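Local coordinates for Thiol:disulfide interchange protein dsbC (Haemophilus influenzae, PDB 1T3B) that probably forms and rearranges disulfide bonds in periplasmic proteins as a homodimeric isomerase of the thioredoxin family, at residues A[75-80]-A[164-169]; A[137-142]-A[146-151]. All coordinates share one frame; numbering follows the deposited sequence.

Contact 1: A[75-80]-A[164-169]; sequences KDEMIV and PNIVKK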
loop_
_atom_site.group_PDB
_atom_site.type_symbol
_atom_site.label_atom_id
_atom_site.label_comp_id
_atom_site.label_asym_id
_atom_site.label_seq_id
_atom_site.Cartn_x
_atom_site.Cartn_y
_atom_site.Cartn_z
ATOM N N LYS A 75 15.774 -22.326 -11.661
ATOM C CA LYS A 75 17.094 -22.659 -12.161
ATOM C C LYS A 75 17.123 -23.553 -13.413
ATOM O O LYS A 75 17.793 -23.227 -14.387
ATOM C CB LYS A 75 17.880 -23.301 -11.008
ATOM C CG LYS A 75 19.190 -23.976 -11.368
ATOM C CD LYS A 75 19.797 -24.658 -10.136
ATOM C CE LYS A 75 20.967 -25.558 -10.522
ATOM N NZ LYS A 75 21.560 -26.232 -9.340
ATOM N N ASP A 76 16.389 -24.663 -13.398
ATOM C CA ASP A 76 16.376 -25.591 -14.537
ATOM C C ASP A 76 15.546 -25.156 -15.740
ATOM O O ASP A 76 15.235 -25.969 -16.610
ATOM C CB ASP A 76 15.894 -26.977 -14.090
ATOM C CG ASP A 76 16.761 -27.573 -12.997
ATOM O OD1 ASP A 76 17.999 -27.399 -13.054
ATOM O OD2 ASP A 76 16.208 -28.223 -12.087
ATOM N N GLU A 77 15.184 -23.879 -15.781
ATOM C CA GLU A 77 14.387 -23.327 -16.872
ATOM C C GLU A 77 15.156 -22.166 -17.464
ATOM O O GLU A 77 14.869 -21.685 -18.564
ATOM C CB GLU A 77 13.031 -22.864 -16.343
ATOM C CG GLU A 77 12.084 -24.014 -16.078
ATOM C CD GLU A 77 10.819 -23.598 -15.366
ATOM O OE1 GLU A 77 10.221 -22.581 -15.755
ATOM O OE2 GLU A 77 10.413 -24.301 -14.420
ATOM N N MET A 78 16.156 -21.739 -16.705
ATOM C CA MET A 78 17.020 -20.647 -17.094
ATOM C C MET A 78 17.992 -21.125 -18.149
ATOM O O MET A 78 18.410 -22.273 -18.129
ATOM C CB MET A 78 17.782 -20.139 -15.872
ATOM C CG MET A 78 16.885 -19.447 -14.871
ATOM S SD MET A 78 17.679 -19.167 -13.291
ATOM C CE MET A 78 16.275 -19.211 -12.247
ATOM N N ILE A 79 18.332 -20.241 -19.081
ATOM C CA ILE A 79 19.277 -20.567 -20.130
ATOM C C ILE A 79 20.619 -20.009 -19.672
ATOM O O ILE A 79 20.925 -18.852 -19.897
ATOM C CB ILE A 79 18.835 -19.951 -21.458
ATOM C CG1 ILE A 79 17.420 -20.446 -21.790
ATOM C CG2 ILE A 79 19.823 -20.333 -22.549
ATOM C CD1 ILE A 79 16.962 -20.197 -23.212
ATOM N N VAL A 80 21.413 -20.857 -19.023
ATOM C CA VAL A 80 22.699 -20.468 -18.452
ATOM C C VAL A 80 23.919 -20.401 -19.362
ATOM O O VAL A 80 24.077 -21.195 -20.276
ATOM C CB VAL A 80 23.056 -21.396 -17.270
ATOM C CG1 VAL A 80 24.138 -20.774 -16.415
ATOM C CG2 VAL A 80 21.825 -21.690 -16.461
ATOM N N PRO A 164 2.667 -20.008 -25.038
ATOM C CA PRO A 164 3.211 -19.410 -23.823
ATOM C C PRO A 164 2.790 -20.179 -22.581
ATOM O O PRO A 164 1.616 -20.504 -22.412
ATOM C CB PRO A 164 2.646 -18.005 -23.872
ATOM C CG PRO A 164 2.683 -17.714 -25.338
ATOM C CD PRO A 164 2.105 -18.970 -25.915
ATOM N N ASN A 165 3.765 -20.475 -21.725
ATOM C CA ASN A 165 3.527 -21.220 -20.501
ATOM C C ASN A 165 4.642 -20.976 -19.504
ATOM O O ASN A 165 4.417 -20.406 -18.441
ATOM C CB ASN A 165 3.436 -22.712 -20.807
ATOM C CG ASN A 165 3.239 -23.562 -19.551
ATOM O OD1 ASN A 165 3.244 -24.796 -19.610
ATOM N ND2 ASN A 165 3.065 -22.903 -18.407
ATOM N N ILE A 166 5.845 -21.419 -19.838
ATOM C CA ILE A 166 6.986 -21.224 -18.952
ATOM C C ILE A 166 7.431 -19.782 -19.065
ATOM O O ILE A 166 7.916 -19.189 -18.102
ATOM C CB ILE A 166 8.165 -22.149 -19.338
ATOM C CG1 ILE A 166 7.795 -23.603 -19.060
ATOM C CG2 ILE A 166 9.418 -21.776 -18.561
ATOM C CD1 ILE A 166 8.888 -24.589 -19.424
ATOM N N VAL A 167 7.281 -19.228 -20.261
ATOM C CA VAL A 167 7.654 -17.845 -20.483
ATOM C C VAL A 167 6.673 -17.012 -19.679
ATOM O O VAL A 167 7.016 -15.951 -19.155
ATOM C CB VAL A 167 7.591 -17.466 -21.979
ATOM C CG1 VAL A 167 8.823 -17.989 -22.691
ATOM C CG2 VAL A 167 6.350 -18.046 -22.612
ATOM N N LYS A 168 5.454 -17.523 -19.560
ATOM C CA LYS A 168 4.418 -16.847 -18.800
ATOM C C LYS A 168 4.802 -16.845 -17.329
ATOM O O LYS A 168 4.740 -15.810 -16.666
ATOM C CB LYS A 168 3.084 -17.557 -19.005
ATOM C CG LYS A 168 1.867 -16.810 -18.493
ATOM C CD LYS A 168 0.580 -17.499 -18.958
ATOM C CE LYS A 168 -0.630 -16.920 -18.262
ATOM N NZ LYS A 168 -0.492 -16.991 -16.774
ATOM N N LYS A 169 5.221 -17.997 -16.820
ATOM C CA LYS A 169 5.617 -18.077 -15.422
ATOM C C LYS A 169 6.803 -17.149 -15.162
ATOM O O LYS A 169 6.885 -16.517 -14.117
ATOM C CB LYS A 169 5.963 -19.520 -15.041
ATOM C CG LYS A 169 6.413 -19.691 -13.592
ATOM C CD LYS A 169 6.451 -21.156 -13.193
ATOM C CE LYS A 169 7.467 -21.952 -14.004
ATOM N NZ LYS A 169 7.374 -23.417 -13.711
#
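Glu77 reaches from the turn ahead of strand 79-81 to the first turn of helix 166-177, where its carboxylate meets Ile166 and Lys169. The Glu77 chain is extended beyond CG (chi2 171°) and carries the head group across to the helix. There OE2 takes a hydrogen bond from Lys169 NZ at 3.2 Å on its syn side, a hydrogen bond within a salt bridge. The Lys169 chain bends at its third torsion (63°) and crosses the glutamate at about a right angle, with CE 3.3 Å from Glu77 OE1. The close side of the contact lies on the same oxygen: Ile166 CG2 packs against OE1, which also receives a weak hydrogen bond from His170 NE2. Elsewhere the segments stand well apart, the nearest CA atoms, those of Glu77 and Ile166, being 8.0 Å from each other, and no touching residue is fully buried. Farther along the strand, Ile79 turns to Trp140 and Leu149 instead. The link is thus a small electrostatic bridge at the surface of the thioredoxin-like domain; the partly exposed ion pair probably adds only modestly to the stability of this junction, with Lys169 and, weakly, His170 orienting the carboxylate while the Ile166 methyl merely packs.

Contact 2: A[137-142]-A[146-151]; sequences EAIWTA and VFALNE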
loop_
_atom_site.group_PDB
_atom_site.type_symbol
_atom_site.label_atom_id
_atom_site.label_comp_id
_atom_site.label_asym_id
_atom_site.label_seq_id
_atom_site.Cartn_x
_atom_site.Cartn_y
_atom_site.Cartn_z
ATOM N N GLU A 137 8.774 -19.330 -26.197
ATOM C CA GLU A 137 8.352 -20.520 -25.477
ATOM C C GLU A 137 9.122 -21.663 -26.123
ATOM O O GLU A 137 9.711 -22.504 -25.450
ATOM C CB GLU A 137 6.854 -20.739 -25.640
ATOM C CG GLU A 137 6.105 -20.831 -24.337
ATOM C CD GLU A 137 6.464 -22.058 -23.541
ATOM O OE1 GLU A 137 6.493 -23.146 -24.142
ATOM O OE2 GLU A 137 6.699 -21.948 -22.318
ATOM N N ALA A 138 9.127 -21.660 -27.447
ATOM C CA ALA A 138 9.824 -22.676 -28.199
ATOM C C ALA A 138 11.275 -22.697 -27.761
ATOM O O ALA A 138 11.809 -23.748 -27.421
ATOM C CB ALA A 138 9.733 -22.382 -29.679
ATOM N N ILE A 139 11.909 -21.533 -27.756
ATOM C CA ILE A 139 13.310 -21.440 -27.379
ATOM C C ILE A 139 13.623 -21.926 -25.979
ATOM O O ILE A 139 14.588 -22.646 -25.781
ATOM C CB ILE A 139 13.831 -19.991 -27.489
ATOM C CG1 ILE A 139 13.772 -19.519 -28.935
ATOM C CG2 ILE A 139 15.252 -19.910 -26.991
ATOM C CD1 ILE A 139 14.074 -18.046 -29.097
ATOM N N TRP A 140 12.809 -21.528 -25.012
ATOM C CA TRP A 140 13.035 -21.887 -23.619
ATOM C C TRP A 140 12.785 -23.342 -23.257
ATOM O O TRP A 140 13.281 -23.825 -22.234
ATOM C CB TRP A 140 12.198 -20.974 -22.717
ATOM C CG TRP A 140 13.009 -19.931 -22.018
ATOM C CD1 TRP A 140 13.520 -19.996 -20.746
ATOM C CD2 TRP A 140 13.490 -18.711 -22.581
ATOM N NE1 TRP A 140 14.296 -18.891 -20.493
ATOM C CE2 TRP A 140 14.295 -18.088 -21.603
ATOM C CE3 TRP A 140 13.324 -18.088 -23.817
ATOM C CZ2 TRP A 140 14.930 -16.873 -21.829
ATOM C CZ3 TRP A 140 13.945 -16.892 -24.044
ATOM C CH2 TRP A 140 14.744 -16.292 -23.057
ATOM N N THR A 141 12.020 -24.037 -24.100
ATOM C CA THR A 141 11.677 -25.446 -23.880
ATOM C C THR A 141 12.316 -26.392 -24.893
ATOM O O THR A 141 12.089 -27.603 -24.850
ATOM C CB THR A 141 10.157 -25.662 -23.937
ATOM O OG1 THR A 141 9.662 -25.194 -25.195
ATOM C CG2 THR A 141 9.463 -24.918 -22.809
ATOM N N ALA A 142 13.116 -25.834 -25.798
ATOM C CA ALA A 142 13.789 -26.604 -26.838
ATOM C C ALA A 142 14.639 -27.744 -26.268
ATOM O O ALA A 142 14.658 -27.942 -25.059
ATOM C CB ALA A 142 14.646 -25.671 -27.664
ATOM N N VAL A 146 20.355 -23.138 -25.209
ATOM C CA VAL A 146 21.489 -22.294 -25.547
ATOM C C VAL A 146 21.628 -22.171 -27.055
ATOM O O VAL A 146 21.878 -21.090 -27.575
ATOM C CB VAL A 146 22.784 -22.857 -24.958
ATOM C CG1 VAL A 146 23.969 -22.086 -25.467
ATOM C CG2 VAL A 146 22.730 -22.767 -23.459
ATOM N N PHE A 147 21.461 -23.280 -27.758
ATOM C CA PHE A 147 21.569 -23.266 -29.204
ATOM C C PHE A 147 20.387 -22.514 -29.760
ATOM O O PHE A 147 20.540 -21.652 -30.616
ATOM C CB PHE A 147 21.572 -24.692 -29.765
ATOM C CG PHE A 147 21.790 -24.763 -31.248
ATOM C CD1 PHE A 147 23.075 -24.865 -31.769
ATOM C CD2 PHE A 147 20.708 -24.720 -32.123
ATOM C CE1 PHE A 147 23.280 -24.928 -33.144
ATOM C CE2 PHE A 147 20.896 -24.779 -33.498
ATOM C CZ PHE A 147 22.181 -24.883 -34.014
ATOM N N ALA A 148 19.204 -22.848 -29.263
ATOM C CA ALA A 148 17.979 -22.210 -29.715
ATOM C C ALA A 148 18.047 -20.705 -29.553
ATOM O O ALA A 148 17.697 -19.963 -30.471
ATOM C CB ALA A 148 16.803 -22.754 -28.948
ATOM N N LEU A 149 18.504 -20.270 -28.380
ATOM C CA LEU A 149 18.627 -18.855 -28.066
ATOM C C LEU A 149 19.762 -18.211 -28.837
ATOM O O LEU A 149 19.594 -17.125 -29.387
ATOM C CB LEU A 149 18.855 -18.638 -26.561
ATOM C CG LEU A 149 19.042 -17.171 -26.122
ATOM C CD1 LEU A 149 17.741 -16.434 -26.408
ATOM C CD2 LEU A 149 19.424 -17.060 -24.638
ATOM N N ASN A 150 20.918 -18.866 -28.869
ATOM C CA ASN A 150 22.040 -18.302 -29.598
ATOM C C ASN A 150 21.611 -18.002 -31.025
ATOM O O ASN A 150 21.943 -16.945 -31.571
ATOM C CB ASN A 150 23.247 -19.242 -29.586
ATOM C CG ASN A 150 23.978 -19.240 -28.253
ATOM O OD1 ASN A 150 23.910 -18.280 -27.486
ATOM N ND2 ASN A 150 24.699 -20.311 -27.980
ATOM N N GLU A 151 20.840 -18.918 -31.609
ATOM C CA GLU A 151 20.347 -18.758 -32.973
ATOM C C GLU A 151 19.269 -17.693 -33.123
ATOM O O GLU A 151 19.235 -16.972 -34.112
ATOM C CB GLU A 151 19.849 -20.096 -33.501
ATOM C CG GLU A 151 20.994 -21.034 -33.857
ATOM C CD GLU A 151 21.790 -20.553 -35.064
ATOM O OE1 GLU A 151 21.240 -20.571 -36.185
ATOM O OE2 GLU A 151 22.964 -20.153 -34.892
#
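Ile139 and Ala148 bring the helices 137-141 and 146-151 together, their CA atoms only 5.3 Å apart. The segment axes approach to 8.2 Å and run roughly antiparallel, at 143°, as expected of a helical hairpin closed by a short turn. The side chains that meet across it are all apolar. Ile139 contributes its CG2 branch, which stands anti to the backbone N while CG1 lies beside it (chi1 -63°). This methyl group packs on Ala148 CB at 3.8 Å and also rests over the backbone of the opposite helix, 3.6 Å from Leu149 N. Near the turn, Ala142 CB meets Ala148 CB at 3.8 Å, so the Ala148 methyl is touched both by Ile139 and by Ala142. A looser contact follows on the sheet side, where Leu149 CD1 approaches Trp140 CZ3 obliquely at 4.5 Å; both side chains continue onto Tyr120 and Met94 of the central sheet. No hydrogen bond crosses between the two segments; within 137-142, Thr141 OG1 donates to Glu137 O at 2.7 Å, from above the carbonyl plane, alongside a weak bond from the backbone N of Thr141. The pairing of the helices therefore relies on shape and on the exclusion of water, and the small Ala148 side chain lies at the point where the CA atoms of the two segments come nearest.

Overall arrangement
Contact 2 is nested along the chain inside the loop closed by contact 1, and their centres lie about 11 Å apart on the same side of the chain's centre. Strand 79-81, an outer strand of the mixed sheet, comes first; helices 131-141 and 145-153 follow, then helix 166-177. The two sites touch directly: Glu137 OE2 accepts a probable hydrogen bond from Ile166 N, and Trp140 CD1 packs near Glu77 O. Contact 1 ties the turn before the edge strand to helix 166-177, while contact 2 pairs helices 131-141 and 145-153, which pack on the same sheet through Trp140 and Leu149, within the domain that carries the redox-active Cys98-Cys101 disulfide.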